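Local coordinates for protein alpha-galactosidase (Umbelopsis vinacea, PDB 3A5V) that probably hydrolyses terminal alpha-linked galactose residues from galactosides and galacto-oligosaccharides, as a tetrameric, N-glycosylated glycoside hydrolase of family 27, at residues Gly316-Ala319 / Asn320-Val324; Thr259-Ala263 / Leu264-Leu268. All blocks are in the same frame, centred on the assembly; numbering follows the deposited sequence. Where two conformers were deposited one is given.

Contact 1 (Gly316-Ala319 / Asn320-Val324)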
loop_
_atom_site.group_PDB
_atom_site.type_symbol
_atom_site.label_atom_id
_atom_site.label_comp_id
_atom_site.label_asym_id
_atom_site.label_seq_id
_atom_site.Cartn_x
_atom_site.Cartn_y
_atom_site.Cartn_z
ATOM N N GLY A 316 22.793 22.609 0.033
ATOM C CA GLY A 316 21.680 23.449 -0.373
ATOM C C GLY A 316 22.066 24.881 -0.677
ATOM O O GLY A 316 23.040 25.380 -0.156
ATOM N N ASN A 317 21.298 25.554 -1.522
ATOM C CA ASN A 317 21.553 26.978 -1.769
ATOM C C ASN A 317 21.101 27.888 -0.642
ATOM O O ASN A 317 20.053 27.650 0.002
ATOM C CB ASN A 317 20.788 27.439 -3.015
ATOM C CG ASN A 317 21.072 26.586 -4.225
ATOM O OD1 ASN A 317 20.241 25.774 -4.621
ATOM N ND2 ASN A 317 22.247 26.758 -4.814
ATOM N N LEU A 318 21.892 28.944 -0.454
ATOM C CA LEU A 318 21.574 30.062 0.424
ATOM C C LEU A 318 21.620 31.351 -0.415
ATOM O O LEU A 318 21.943 31.307 -1.610
ATOM C CB LEU A 318 22.571 30.127 1.584
ATOM C CG LEU A 318 22.680 28.921 2.536
ATOM C CD1 LEU A 318 23.848 29.122 3.507
ATOM C CD2 LEU A 318 21.368 28.672 3.286
ATOM N N ALA A 319 21.290 32.484 0.200
ATOM C CA ALA A 319 21.171 33.760 -0.528
ATOM C C ALA A 319 22.532 34.192 -1.109
ATOM O O ALA A 319 23.587 33.752 -0.636
ATOM C CB ALA A 319 20.617 34.847 0.412
ATOM N N ASN A 320 22.504 35.018 -2.155
ATOM C CA ASN A 320 23.737 35.630 -2.699
ATOM C C ASN A 320 24.779 34.622 -3.173
ATOM O O ASN A 320 25.997 34.783 -2.938
ATOM C CB ASN A 320 24.349 36.589 -1.676
ATOM C CG ASN A 320 23.338 37.569 -1.133
ATOM O OD1 ASN A 320 23.220 37.752 0.085
ATOM N ND2 ASN A 320 22.565 38.178 -2.025
ATOM N N ASN A 321 24.282 33.582 -3.835
ATOM C CA ASN A 321 25.122 32.567 -4.455
ATOM C C ASN A 321 25.994 31.791 -3.454
ATOM O O ASN A 321 27.063 31.297 -3.811
ATOM C CB ASN A 321 25.976 33.220 -5.565
ATOM C CG ASN A 321 26.340 32.265 -6.667
ATOM O OD1 ASN A 321 25.611 31.316 -6.959
ATOM N ND2 ASN A 321 27.487 32.510 -7.300
ATOM N N THR A 322 25.562 31.693 -2.198
ATOM C CA THR A 322 26.317 30.911 -1.220
ATOM C C THR A 322 25.663 29.525 -1.065
ATOM O O THR A 322 24.586 29.286 -1.622
ATOM C CB THR A 322 26.478 31.645 0.131
ATOM O OG1 THR A 322 25.188 31.879 0.707
ATOM C CG2 THR A 322 27.222 33.013 -0.065
ATOM N N GLN A 323 26.328 28.620 -0.345
ATOM C CA GLN A 323 25.865 27.222 -0.240
ATOM C C GLN A 323 26.019 26.738 1.178
ATOM O O GLN A 323 27.038 27.014 1.820
ATOM C CB GLN A 323 26.693 26.306 -1.153
ATOM C CG GLN A 323 26.051 24.926 -1.505
ATOM C CD GLN A 323 24.963 25.031 -2.578
ATOM O OE1 GLN A 323 24.714 26.103 -3.121
ATOM N NE2 GLN A 323 24.296 23.921 -2.858
ATOM N N VAL A 324 25.029 25.999 1.669
ATOM C CA VAL A 324 25.206 25.308 2.947
ATOM C C VAL A 324 25.628 23.866 2.641
ATOM O O VAL A 324 25.106 23.244 1.710
ATOM C CB VAL A 324 23.952 25.392 3.884
ATOM C CG1 VAL A 324 22.750 24.636 3.288
ATOM C CG2 VAL A 324 24.287 24.845 5.292
HETATM O O HOH W 1 23.173 29.826 -3.971
HETATM O O HOH W 2 22.188 23.625 -4.812
HETATM O O HOH W 3 21.746 32.984 -4.652
#
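Thr322 reaches back over the turn to Ala319 with both backbone and side chain. Its OG1, placed between the backbone N and the carbonyl carbon (chi1 62°), donates to Ala319 O at 2.8 Å and lies in the plane of that carbonyl, whereas the longer bond from Thr322 N to Ala319 O comes from above the plane. The one oxygen thus takes two protons from the same residue, and the hydroxyl bond probably holds the side chain's rotation; OG1 also lies 3.3 Å from Leu318 CB. On this face of the hairpin Leu318 crosses Val324, its CD1 3.8 Å from Val324 CB, and Val324 CG1 lies 3.5 Å from Gly316 O. Asn317 and Gln323 occupy the other face as a non-hydrogen-bonded pair. In the Asn317 conformer given, one of two, their amide planes stand 90° apart. A water accepts from Gln323 NE2; its weak bond to Asn317 OD1 is doubtful. The Gln323 chain, bent at chi2 (78°), folds its amide back over the neighbouring strand, putting CD 3.1 Å from Gly316 O, and NE2 also bonds to Ser315 OG. A leucine in place of Gln323 would probably leave the Ser315 hydroxyl without its amide partner and deprive the water of its NE2 donor. Two backbone bonds between Gly316 and Val324 join the strands farther from the turn, the one from Val324 N to Gly316 O being 2.8 Å long. Farther out, Asp296 OD1 accepts from Ala319 N, and Lys389 of strand 384-390 packs against Leu318 and Thr322. With Asn320 and Asn321 both at positive phi, this is a type I' turn closing an antiparallel beta hairpin in the C-terminal beta-sandwich domain.

Contact 2 (Thr259-Ala263 / Leu264-Leu268)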
loop_
_atom_site.group_PDB
_atom_site.type_symbol
_atom_site.label_atom_id
_atom_site.label_comp_id
_atom_site.label_asym_id
_atom_site.label_seq_id
_atom_site.Cartn_x
_atom_site.Cartn_y
_atom_site.Cartn_z
ATOM N N THR A 259 21.004 21.089 13.687
ATOM C CA THR A 259 21.556 21.412 12.354
ATOM C C THR A 259 20.641 20.955 11.214
ATOM O O THR A 259 20.368 21.718 10.277
ATOM C CB THR A 259 22.945 20.746 12.166
ATOM O OG1 THR A 259 23.866 21.249 13.159
ATOM C CG2 THR A 259 23.495 20.988 10.735
ATOM N N ILE A 260 20.202 19.698 11.275
ATOM C CA ILE A 260 19.394 19.134 10.207
ATOM C C ILE A 260 17.997 19.763 10.189
ATOM O O ILE A 260 17.505 20.101 9.128
ATOM C CB ILE A 260 19.333 17.565 10.257
ATOM C CG1 ILE A 260 20.747 16.948 10.105
ATOM C CG2 ILE A 260 18.390 17.000 9.177
ATOM C CD1 ILE A 260 21.458 17.268 8.756
ATOM N N TRP A 261 17.373 19.924 11.357
ATOM C CA TRP A 261 16.085 20.642 11.441
ATOM C C TRP A 261 16.232 22.058 10.842
ATOM O O TRP A 261 15.390 22.510 10.055
ATOM C CB TRP A 261 15.654 20.762 12.904
ATOM C CG TRP A 261 14.784 19.612 13.462
ATOM C CD1 TRP A 261 13.598 19.769 14.125
ATOM C CD2 TRP A 261 15.034 18.185 13.431
ATOM N NE1 TRP A 261 13.095 18.557 14.504
ATOM C CE2 TRP A 261 13.947 17.562 14.098
ATOM C CE3 TRP A 261 16.057 17.373 12.897
ATOM C CZ2 TRP A 261 13.843 16.158 14.247
ATOM C CZ3 TRP A 261 15.956 15.966 13.044
ATOM C CH2 TRP A 261 14.849 15.379 13.717
ATOM N N ALA A 262 17.303 22.754 11.208
ATOM C CA ALA A 262 17.518 24.110 10.682
ATOM C C ALA A 262 17.709 24.092 9.150
ATOM O O ALA A 262 17.062 24.838 8.419
ATOM C CB ALA A 262 18.737 24.764 11.376
ATOM N N ALA A 263 18.600 23.236 8.667
ATOM C CA ALA A 263 18.949 23.221 7.225
ATOM C C ALA A 263 17.864 22.654 6.306
ATOM O O ALA A 263 17.851 22.943 5.112
ATOM C CB ALA A 263 20.299 22.457 7.005
ATOM N N LEU A 264 16.971 21.833 6.853
ATOM C CA LEU A 264 15.840 21.329 6.094
ATOM C C LEU A 264 14.615 22.255 6.174
ATOM O O LEU A 264 13.547 21.922 5.652
ATOM C CB LEU A 264 15.495 19.862 6.483
ATOM C CG LEU A 264 16.216 18.805 5.607
ATOM C CD1 LEU A 264 17.761 19.016 5.554
ATOM C CD2 LEU A 264 15.915 17.363 6.102
ATOM N N LYS A 265 14.813 23.437 6.769
ATOM C CA LYS A 265 13.773 24.466 6.894
ATOM C C LYS A 265 12.547 23.933 7.646
ATOM O O LYS A 265 11.404 24.228 7.289
ATOM C CB LYS A 265 13.400 25.064 5.520
ATOM C CG LYS A 265 14.160 26.370 5.120
ATOM C CD LYS A 265 15.670 26.204 4.966
ATOM C CE LYS A 265 16.267 27.420 4.245
ATOM N NZ LYS A 265 17.741 27.320 4.051
ATOM N N SER A 266 12.784 23.116 8.674
ATOM C CA SER A 266 11.716 22.775 9.625
ATOM C C SER A 266 11.393 24.024 10.460
ATOM O O SER A 266 12.300 24.835 10.756
ATOM C CB SER A 266 12.166 21.649 10.567
ATOM O OG SER A 266 11.141 21.292 11.502
ATOM N N PRO A 267 10.118 24.170 10.872
ATOM C CA PRO A 267 9.882 25.018 12.042
ATOM C C PRO A 267 10.863 24.626 13.148
ATOM O O PRO A 267 11.191 23.422 13.302
ATOM C CB PRO A 267 8.463 24.635 12.479
ATOM C CG PRO A 267 7.776 24.164 11.239
ATOM C CD PRO A 267 8.869 23.590 10.333
ATOM N N LEU A 268 11.321 25.624 13.915
ATOM C CA LEU A 268 12.202 25.381 15.059
ATOM C C LEU A 268 11.438 25.739 16.333
ATOM O O LEU A 268 11.493 26.892 16.825
ATOM C CB LEU A 268 13.493 26.195 14.953
ATOM C CG LEU A 268 14.356 25.951 13.690
ATOM C CD1 LEU A 268 15.557 26.909 13.660
ATOM C CD2 LEU A 268 14.806 24.480 13.533
HETATM O O HOH W 4 19.347 25.121 4.219
#
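Ile260 and Leu264, one helical turn apart, lie side by side and point the same way, with Ile260 CG2 4.0 Å from Leu264 CD2. Leu264 CB also sits 3.3 Å from Ile260 O, the oxygen that accepts from Leu264 N. Beyond the pair, Ile221 of helix 217-227 meets Ile260, and Ala224 meets Leu264. Trp261 heads elsewhere: the CD1 corner of its indole approaches Ser266 OG obliquely at 3.9 Å, and its NE1 donates to Asp240 O. Ser266 holds OG anti to the backbone N (chi1 -180°), which carries the hydroxyl to Pro267 O, 2.8 Å from OG, while OG is also bonded to Leu239 N. Leu268 comes back against the side of the last helical turn and places CD2 3.9 Å from Trp261 CB and 3.8 Å from Ala262 N. In Lys265 the bend at chi2, with an extended chain beyond it, carries NZ to a water that accepts from it and lies within bonding distance of Ala263 O; the same ammonium is bonded to Val293 O and Ser300 O, which would probably offset the burial of its charge. The backbone turns at Lys265, whose phi is positive. Ser266 N reaches Trp261 O at 3.0 Å and Lys265 N bonds to Ala262 O, the paired bonds of a Schellman motif, which here ends helix 251-263 and leads the chain into strand 268-270, the eighth of the TIM barrel.

From the N terminus the chain reaches contact 2 first, where helix 251-263 stops and residues 264-268 turn back toward strand 268-270, completing the last helix-to-strand connection of the barrel. Helices 279-285 and 288-294 follow before the chain enters the C-terminal beta sandwich, in which contact 1 closes the hairpin of strands 311-318 and 322-329. The two are therefore in series, neither nested nor crossing, and their centres lie about 15 Å apart. They nevertheless meet in space: Leu318 CD2 packs 3.9 Å from Lys265 NZ, and strand 322-329 also supplies Ile326 and Leu328 against the helix, joining the sandwich to the barrel.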